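Local coordinates for protein xylose isomerase-like TIM barrel (Anabaena variabilis ATCC 29413, PDB 2QW5) that is probably a sugar phosphate isomerase or epimerase and binds a zinc ion and D-xylose in its TIM barrel, at residues Asp10-Leu22 against Leu40-Ala53. Sequence-based numbering, arbitrary orientation. Where two conformers were deposited one is given.
Sequences DIYISFFMFTTNL and LQRFGYSGFEFPIA
Ile13 lies across the ring of Tyr45, and its CG2 branch also reaches Phe48 and Leu40. Ile13 CB lies over one face of the Tyr45 ring, 3.8 Å from its centroid. Ile13 CG2 comes 3.5 Å from Phe48 CD1 and also meets Leu40 CD1. CG1, anti to the backbone N (chi1 -173°), leads to Ile13 CD1, which ends 3.7 Å from Tyr45 OH, a hydroxyl hydrogen-bonded to Ala318 O. The backbone pairs in parallel: Ile13 N donates to Gly47 O, Glu49 N to Ile13 O, and Phe15 N to Glu49 O at 2.9 Å. Strands 11-14 and 47-51, joined through helix 27-42, form the first beta-alpha-beta unit of the TIM barrel. On the sheet face of Ser14 and Glu49, water 2 bridges Ser14 OG and Glu49 OE1; Glu49 OE2 is hydrogen-bonded to Tyr245 OH and to NE2 of the zinc ligand Gln247, placing Glu49 next to the metal site. Past the end of strand 11-14, the face of Phe15 receives the edge of Phe50 (planes at 68°), while Leu22 CD1 sits over the centre of the Phe50 ring. Phe16 CE1 packs 3.5 Å from Pro51 CB, and the Phe16 ring stacks with Phe283 of the xylose pocket.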
ATOM      1  N   ASP A  10      21.973  37.420   2.398  1.00 34.95           N
ATOM      2  CA  ASP A  10      22.572  36.270   1.706  1.00 29.68           C
ATOM      3  C   ASP A  10      21.424  35.360   1.276  1.00 25.54           C
ATOM      4  O   ASP A  10      20.497  35.093   2.061  1.00 22.12           O
ATOM      5  CB  ASP A  10      23.498  35.473   2.639  1.00 30.16           C
ATOM      6  CG  ASP A  10      24.835  36.136   2.860  1.00 31.27           C
ATOM      7  OD1 ASP A  10      25.186  37.073   2.135  1.00 35.60           O
ATOM      8  OD2 ASP A  10      25.560  35.690   3.764  1.00 46.10           O
ATOM      9  N   ILE A  11      21.504  34.896   0.044  1.00 22.37           N
ATOM     10  CA  ILE A  11      20.511  33.998  -0.515  1.00 21.68           C
ATOM     11  C   ILE A  11      21.196  32.675  -0.768  1.00 21.26           C
ATOM     12  O   ILE A  11      22.211  32.620  -1.475  1.00 20.80           O
ATOM     13  CB  ILE A  11      19.877  34.553  -1.842  1.00 22.33           C
ATOM     14  CG1 ILE A  11      19.351  35.975  -1.664  1.00 24.55           C
ATOM     15  CG2 ILE A  11      18.752  33.622  -2.370  1.00 19.14           C
ATOM     16  CD1 ILE A  11      18.361  36.105  -0.556  1.00 23.99           C
ATOM     17  N   TYR A  12      20.647  31.607  -0.189  1.00 18.02           N
ATOM     18  CA  TYR A  12      21.150  30.235  -0.372  1.00 18.21           C
ATOM     19  C   TYR A  12      20.183  29.482  -1.276  1.00 16.10           C
ATOM     20  O   TYR A  12      19.099  29.971  -1.550  1.00 17.97           O
ATOM     21  CB  TYR A  12      21.199  29.507   0.964  1.00 21.40           C
ATOM     22  CG  TYR A  12      22.243  29.941   1.980  1.00 17.23           C
ATOM     23  CD1 TYR A  12      22.943  31.170   1.894  1.00 14.07           C
ATOM     24  CD2 TYR A  12      22.433  29.171   3.145  1.00 18.15           C
ATOM     25  CE1 TYR A  12      23.871  31.541   2.913  1.00 17.80           C
ATOM     26  CE2 TYR A  12      23.342  29.547   4.127  1.00 17.07           C
ATOM     27  CZ  TYR A  12      24.058  30.718   4.012  1.00 22.80           C
ATOM     28  OH  TYR A  12      24.932  31.066   5.019  1.00 22.65           O
ATOM     29  N   ILE A  13      20.598  28.334  -1.773  1.00 17.19           N
ATOM     30  CA  ILE A  13      19.698  27.415  -2.497  1.00 15.68           C
ATOM     31  C   ILE A  13      19.893  25.984  -2.024  1.00 17.84           C
ATOM     32  O   ILE A  13      21.010  25.559  -1.750  1.00 18.71           O
ATOM     33  CB  ILE A  13      19.851  27.548  -4.013  1.00 17.73           C
ATOM     34  CG1 ILE A  13      18.777  26.714  -4.730  1.00 19.95           C
ATOM     35  CG2 ILE A  13      21.302  27.237  -4.440  1.00 15.36           C
ATOM     36  CD1 ILE A  13      18.610  27.050  -6.232  1.00 15.58           C
ATOM     37  N   SER A  14      18.784  25.241  -1.908  1.00 16.49           N
ATOM     38  CA  SER A  14      18.830  23.846  -1.516  1.00 16.66           C
ATOM     39  C   SER A  14      19.326  22.906  -2.630  1.00 16.94           C
ATOM     40  O   SER A  14      18.899  23.017  -3.764  1.00 18.01           O
ATOM     41  CB  SER A  14      17.438  23.354  -1.154  1.00 13.59           C
ATOM     42  OG  SER A  14      17.485  21.983  -0.831  1.00 15.61           O
ATOM     43  N   PHE A  15      20.148  21.921  -2.243  1.00 19.51           N
ATOM     44  CA  PHE A  15      20.569  20.831  -3.154  1.00 17.31           C
ATOM     45  C   PHE A  15      19.430  19.858  -3.505  1.00 19.19           C
ATOM     46  O   PHE A  15      19.661  18.968  -4.297  1.00 19.75           O
ATOM     47  CB  PHE A  15      21.862  20.104  -2.699  1.00 18.17           C
ATOM     48  CG  PHE A  15      23.060  20.496  -3.505  1.00 19.01           C
ATOM     49  CD1 PHE A  15      23.437  21.842  -3.586  1.00 19.67           C
ATOM     50  CD2 PHE A  15      23.788  19.535  -4.223  1.00 19.44           C
ATOM     51  CE1 PHE A  15      24.527  22.236  -4.357  1.00 22.89           C
ATOM     52  CE2 PHE A  15      24.889  19.922  -5.025  1.00 19.64           C
ATOM     53  CZ  PHE A  15      25.267  21.273  -5.066  1.00 19.68           C
ATOM     54  N   PHE A  16      18.219  20.020  -2.921  1.00 17.51           N
ATOM     55  CA  PHE A  16      17.017  19.274  -3.408  1.00 16.19           C
ATOM     56  C   PHE A  16      16.631  19.552  -4.886  1.00 16.41           C
ATOM     57  O   PHE A  16      15.734  18.894  -5.425  1.00 16.62           O
ATOM     58  CB  PHE A  16      15.818  19.532  -2.507  1.00 12.84           C
ATOM     59  CG  PHE A  16      15.950  18.959  -1.120  1.00 17.41           C
ATOM     60  CD1 PHE A  16      16.639  17.765  -0.867  1.00 18.12           C
ATOM     61  CD2 PHE A  16      15.295  19.567  -0.063  1.00 21.74           C
ATOM     62  CE1 PHE A  16      16.662  17.198   0.387  1.00 17.58           C
ATOM     63  CE2 PHE A  16      15.359  19.004   1.210  1.00 15.56           C
ATOM     64  CZ  PHE A  16      16.026  17.810   1.426  1.00 18.20           C
HETATM   65  N   MSE A  17      17.249  20.567  -5.512  1.00 17.40           N
HETATM   66  CA  MSE A  17      17.141  20.798  -6.944  1.00 17.91           C
HETATM   67  C   MSE A  17      17.799  19.606  -7.679  1.00 18.35           C
HETATM   68  O   MSE A  17      17.451  19.335  -8.830  1.00 18.83           O
HETATM   69  CB  MSE A  17      17.856  22.083  -7.340  1.00 17.37           C
HETATM   70  CG  MSE A  17      17.806  22.461  -8.860  1.00 19.82           C
HETATM   71 SE   MSE A  17      15.993  22.717  -9.421  0.75 11.37          SE
HETATM   72  CE  MSE A  17      15.855  24.546  -9.006  1.00 14.89           C
ATOM     73  N   PHE A  18      18.758  18.925  -7.025  1.00 20.06           N
ATOM     74  CA  PHE A  18      19.540  17.842  -7.633  1.00 19.34           C
ATOM     75  C   PHE A  18      19.497  16.475  -6.969  1.00 21.95           C
ATOM     76  O   PHE A  18      19.557  15.451  -7.664  1.00 20.33           O
ATOM     77  CB  PHE A  18      21.036  18.254  -7.656  1.00 22.67           C
ATOM     78  CG  PHE A  18      21.280  19.640  -8.143  1.00 21.43           C
ATOM     79  CD1 PHE A  18      21.094  19.966  -9.470  1.00 22.87           C
ATOM     80  CD2 PHE A  18      21.716  20.634  -7.282  1.00 16.86           C
ATOM     81  CE1 PHE A  18      21.312  21.273  -9.931  1.00 22.49           C
ATOM     82  CE2 PHE A  18      21.929  21.937  -7.729  1.00 19.32           C
ATOM     83  CZ  PHE A  18      21.743  22.256  -9.067  1.00 26.52           C
ATOM     84  N   THR A  19      19.423  16.436  -5.632  1.00 19.60           N
ATOM     85  CA  THR A  19      19.650  15.192  -4.919  1.00 19.62           C
ATOM     86  C   THR A  19      19.228  15.214  -3.471  1.00 19.10           C
ATOM     87  O   THR A  19      18.947  16.270  -2.945  1.00 21.03           O
ATOM     88  CB  THR A  19      21.172  14.893  -4.951  1.00 18.98           C
ATOM     89  OG1 THR A  19      21.433  13.557  -4.531  1.00 25.65           O
ATOM     90  CG2 THR A  19      21.974  15.901  -4.095  1.00 20.80           C
ATOM     91  N   THR A  20      19.130  14.033  -2.865  1.00 18.76           N
ATOM     92  CA  THR A  20      18.930  13.890  -1.398  1.00 19.73           C
ATOM     93  C   THR A  20      20.215  13.314  -0.716  1.00 19.41           C
ATOM     94  O   THR A  20      20.247  13.113   0.522  1.00 18.68           O
ATOM     95  CB  THR A  20      17.712  13.010  -1.034  1.00 16.67           C
ATOM     96  OG1 THR A  20      17.954  11.666  -1.433  1.00 23.37           O
ATOM     97  CG2 THR A  20      16.466  13.512  -1.675  1.00 16.11           C
ATOM     98  N   ASN A  21      21.268  13.063  -1.510  1.00 19.28           N
ATOM     99  CA  ASN A  21      22.509  12.427  -1.033  1.00 22.02           C
ATOM    100  C   ASN A  21      23.743  13.076  -1.667  1.00 24.05           C
ATOM    101  O   ASN A  21      23.973  12.964  -2.881  1.00 24.44           O
ATOM    102  CB  ASN A  21      22.490  10.921  -1.343  1.00 22.69           C
ATOM    103  CG  ASN A  21      23.536  10.141  -0.562  1.00 20.58           C
ATOM    104  OD1 ASN A  21      24.669  10.594  -0.337  1.00 23.01           O
ATOM    105  ND2 ASN A  21      23.159   8.954  -0.129  1.00 22.18           N
ATOM    106  N   LEU A  22      24.536  13.729  -0.819  1.00 22.39           N
ATOM    107  CA  LEU A  22      25.748  14.399  -1.247  1.00 24.39           C
ATOM    108  C   LEU A  22      26.899  13.433  -1.601  1.00 24.38           C
ATOM    109  O   LEU A  22      27.846  13.885  -2.230  1.00 25.28           O
ATOM    110  CB  LEU A  22      26.186  15.498  -0.218  1.00 22.86           C
ATOM    111  CG  LEU A  22      25.581  16.894  -0.463  1.00 20.18           C
ATOM    112  CD1 LEU A  22      26.258  17.534  -1.686  1.00 29.21           C
ATOM    113  CD2 LEU A  22      24.072  16.936  -0.618  1.00 24.63           C
ATOM    114  N   LEU A  40      25.827  28.136  -9.818  1.00 21.19           N
ATOM    115  CA  LEU A  40      24.840  28.815  -8.989  1.00 20.44           C
ATOM    116  C   LEU A  40      25.365  30.123  -8.422  1.00 21.42           C
ATOM    117  O   LEU A  40      24.639  31.103  -8.380  1.00 20.29           O
ATOM    118  CB  LEU A  40      24.332  27.861  -7.889  1.00 17.90           C
ATOM    119  CG  LEU A  40      23.463  26.712  -8.466  1.00 20.27           C
ATOM    120  CD1 LEU A  40      23.295  25.568  -7.504  1.00 18.25           C
ATOM    121  CD2 LEU A  40      22.097  27.201  -8.914  1.00 17.60           C
ATOM    122  N   GLN A  41      26.637  30.128  -8.010  1.00 23.90           N
ATOM    123  CA  GLN A  41      27.303  31.353  -7.517  1.00 26.98           C
ATOM    124  C   GLN A  41      27.229  32.493  -8.509  1.00 26.79           C
ATOM    125  O   GLN A  41      27.096  33.637  -8.079  1.00 27.00           O
ATOM    126  CB  GLN A  41      28.776  31.116  -7.210  1.00 26.58           C
ATOM    127  CG  GLN A  41      29.058  30.452  -5.933  1.00 32.85           C
ATOM    128  CD  GLN A  41      30.550  30.474  -5.645  1.00 34.42           C
ATOM    129  OE1 GLN A  41      31.373  29.981  -6.445  1.00 43.02           O
ATOM    130  NE2 GLN A  41      30.908  31.084  -4.538  1.00 29.22           N
ATOM    131  N   ARG A  42      27.321  32.183  -9.812  1.00 27.69           N
ATOM    132  CA  ARG A  42      27.224  33.218 -10.854  0.50 28.77           C
ATOM    133  C   ARG A  42      25.863  33.923 -10.837  1.00 28.21           C
ATOM    134  O   ARG A  42      25.790  35.099 -11.162  1.00 29.45           O
ATOM    135  CB  ARG A  42      27.575  32.686 -12.256  0.50 29.20           C
ATOM    136  CG  ARG A  42      29.027  32.247 -12.393  0.50 31.17           C
ATOM    137  CD  ARG A  42      29.446  32.118 -13.853  0.50 32.31           C
ATOM    138  NE  ARG A  42      30.849  31.715 -14.010  0.50 37.63           N
ATOM    139  CZ  ARG A  42      31.924  32.509 -13.886  0.50 37.55           C
ATOM    140  NH1 ARG A  42      31.822  33.804 -13.545  0.50 36.31           N
ATOM    141  NH2 ARG A  42      33.139  31.990 -14.075  0.50 30.23           N
ATOM    142  N   PHE A  43      24.799  33.225 -10.420  1.00 25.61           N
ATOM    143  CA  PHE A  43      23.469  33.831 -10.275  1.00 25.60           C
ATOM    144  C   PHE A  43      23.320  34.664  -9.003  1.00 23.06           C
ATOM    145  O   PHE A  43      22.316  35.356  -8.842  1.00 24.23           O
ATOM    146  CB  PHE A  43      22.347  32.767 -10.252  1.00 24.61           C
ATOM    147  CG  PHE A  43      22.359  31.819 -11.416  1.00 25.50           C
ATOM    148  CD1 PHE A  43      22.705  32.243 -12.708  1.00 25.40           C
ATOM    149  CD2 PHE A  43      21.947  30.503 -11.238  1.00 23.01           C
ATOM    150  CE1 PHE A  43      22.699  31.350 -13.790  1.00 31.62           C
ATOM    151  CE2 PHE A  43      21.933  29.590 -12.311  1.00 24.89           C
ATOM    152  CZ  PHE A  43      22.321  30.024 -13.602  1.00 31.57           C
ATOM    153  N   GLY A  44      24.285  34.552  -8.088  1.00 23.09           N
ATOM    154  CA  GLY A  44      24.327  35.322  -6.853  1.00 23.39           C
ATOM    155  C   GLY A  44      24.153  34.551  -5.565  1.00 22.35           C
ATOM    156  O   GLY A  44      24.121  35.154  -4.507  1.00 26.99           O
ATOM    157  N   TYR A  45      24.037  33.233  -5.638  1.00 21.92           N
ATOM    158  CA  TYR A  45      23.879  32.403  -4.431  1.00 19.65           C
ATOM    159  C   TYR A  45      25.201  32.388  -3.689  1.00 20.35           C
ATOM    160  O   TYR A  45      26.251  32.232  -4.314  1.00 21.67           O
ATOM    161  CB  TYR A  45      23.425  30.975  -4.786  1.00 20.37           C
ATOM    162  CG  TYR A  45      21.992  30.903  -5.283  1.00 20.07           C
ATOM    163  CD1 TYR A  45      20.930  31.015  -4.377  1.00 19.53           C
ATOM    164  CD2 TYR A  45      21.685  30.689  -6.648  1.00 19.31           C
ATOM    165  CE1 TYR A  45      19.619  30.966  -4.804  1.00 19.30           C
ATOM    166  CE2 TYR A  45      20.370  30.610  -7.091  1.00 20.27           C
ATOM    167  CZ  TYR A  45      19.332  30.725  -6.155  1.00 19.48           C
ATOM    168  OH  TYR A  45      18.014  30.687  -6.565  1.00 15.39           O
ATOM    169  N   SER A  46      25.130  32.605  -2.375  1.00 18.52           N
ATOM    170  CA  SER A  46      26.287  32.645  -1.472  1.00 20.90           C
ATOM    171  C   SER A  46      26.383  31.451  -0.499  1.00 20.16           C
ATOM    172  O   SER A  46      27.377  31.308   0.246  1.00 21.83           O
ATOM    173  CB  SER A  46      26.271  33.948  -0.710  1.00 21.05           C
ATOM    174  OG  SER A  46      25.153  33.982   0.123  1.00 24.00           O
ATOM    175  N   GLY A  47      25.381  30.582  -0.525  1.00 16.40           N
ATOM    176  CA  GLY A  47      25.428  29.376   0.283  1.00 12.81           C
ATOM    177  C   GLY A  47      24.459  28.311  -0.194  1.00 13.81           C
ATOM    178  O   GLY A  47      23.594  28.570  -1.024  1.00 14.01           O
ATOM    179  N   PHE A  48      24.623  27.106   0.347  1.00 17.90           N
ATOM    180  CA  PHE A  48      23.858  25.909  -0.131  1.00 17.54           C
ATOM    181  C   PHE A  48      23.362  25.053   0.989  1.00 17.26           C
ATOM    182  O   PHE A  48      24.052  24.965   1.972  1.00 15.84           O
ATOM    183  CB  PHE A  48      24.757  25.123  -1.087  1.00 14.80           C
ATOM    184  CG  PHE A  48      25.231  25.964  -2.220  1.00 19.07           C
ATOM    185  CD1 PHE A  48      24.458  26.110  -3.371  1.00 22.61           C
ATOM    186  CD2 PHE A  48      26.360  26.738  -2.075  1.00 20.73           C
ATOM    187  CE1 PHE A  48      24.867  26.985  -4.405  1.00 27.80           C
ATOM    188  CE2 PHE A  48      26.776  27.634  -3.090  1.00 12.84           C
ATOM    189  CZ  PHE A  48      26.025  27.752  -4.252  1.00 20.61           C
ATOM    190  N   GLU A  49      22.159  24.470   0.872  1.00 17.66           N
ATOM    191  CA  GLU A  49      21.657  23.563   1.899  1.00 21.72           C
ATOM    192  C   GLU A  49      21.973  22.185   1.387  1.00 18.53           C
ATOM    193  O   GLU A  49      21.545  21.815   0.302  1.00 22.13           O
ATOM    194  CB  GLU A  49      20.140  23.583   2.154  1.00 21.98           C
ATOM    195  CG  GLU A  49      19.450  24.885   2.225  1.00 31.38           C
ATOM    196  CD  GLU A  49      18.027  24.716   2.820  1.00 29.18           C
ATOM    197  OE1 GLU A  49      17.414  23.601   2.766  1.00 45.75           O
ATOM    198  OE2 GLU A  49      17.541  25.711   3.343  1.00 32.27           O
ATOM    199  N   PHE A  50      22.695  21.437   2.186  1.00 19.32           N
ATOM    200  CA  PHE A  50      23.070  20.050   1.916  1.00 21.95           C
ATOM    201  C   PHE A  50      22.215  19.125   2.752  1.00 19.18           C
ATOM    202  O   PHE A  50      22.278  19.204   3.984  1.00 17.50           O
ATOM    203  CB  PHE A  50      24.527  19.845   2.319  1.00 20.86           C
ATOM    204  CG  PHE A  50      25.543  20.278   1.285  1.00 16.04           C
ATOM    205  CD1 PHE A  50      25.221  21.062   0.166  1.00 22.80           C
ATOM    206  CD2 PHE A  50      26.888  19.968   1.526  1.00 16.65           C
ATOM    207  CE1 PHE A  50      26.218  21.420  -0.759  1.00 18.54           C
ATOM    208  CE2 PHE A  50      27.874  20.347   0.636  1.00 17.41           C
ATOM    209  CZ  PHE A  50      27.547  21.074  -0.499  1.00 16.99           C
ATOM    210  N   PRO A  51      21.373  18.281   2.091  1.00 21.26           N
ATOM    211  CA  PRO A  51      20.722  17.230   2.865  1.00 19.03           C
ATOM    212  C   PRO A  51      21.764  16.213   3.309  1.00 16.73           C
ATOM    213  O   PRO A  51      22.672  15.913   2.548  1.00 17.66           O
ATOM    214  CB  PRO A  51      19.732  16.597   1.874  1.00 19.80           C
ATOM    215  CG  PRO A  51      20.300  16.893   0.505  1.00 20.55           C
ATOM    216  CD  PRO A  51      20.942  18.251   0.671  1.00 24.90           C
ATOM    217  N   ILE A  52      21.672  15.737   4.557  1.00 14.62           N
ATOM    218  CA  ILE A  52      22.571  14.702   5.052  1.00 14.56           C
ATOM    219  C   ILE A  52      21.792  13.405   5.097  1.00 15.20           C
ATOM    220  O   ILE A  52      20.903  13.217   5.980  1.00 16.69           O
ATOM    221  CB  ILE A  52      23.232  15.036   6.413  1.00 13.88           C
ATOM    222  CG1 ILE A  52      23.982  16.390   6.321  1.00 16.76           C
ATOM    223  CG2 ILE A  52      24.157  13.873   6.915  1.00 14.09           C
ATOM    224  CD1 ILE A  52      25.084  16.504   5.231  1.00 20.33           C
ATOM    225  N   ALA A  53      22.069  12.527   4.113  1.00 18.03           N
ATOM    226  CA  ALA A  53      21.379  11.214   4.022  1.00 16.60           C
ATOM    227  C   ALA A  53      21.693  10.379   5.239  1.00 18.58           C
ATOM    228  O   ALA A  53      22.841  10.410   5.688  1.00 17.72           O
ATOM    229  CB  ALA A  53      21.770  10.458   2.749  1.00 19.90           C
TER
HETATM  230  O   HOH W   1      23.567  35.734  -1.643  1.00 22.25           O
HETATM  231  O   HOH W   2      17.826  21.108   1.636  1.00 40.33           O
HETATM  232  O   HOH W   3      23.840  13.476   2.082  1.00 19.30           O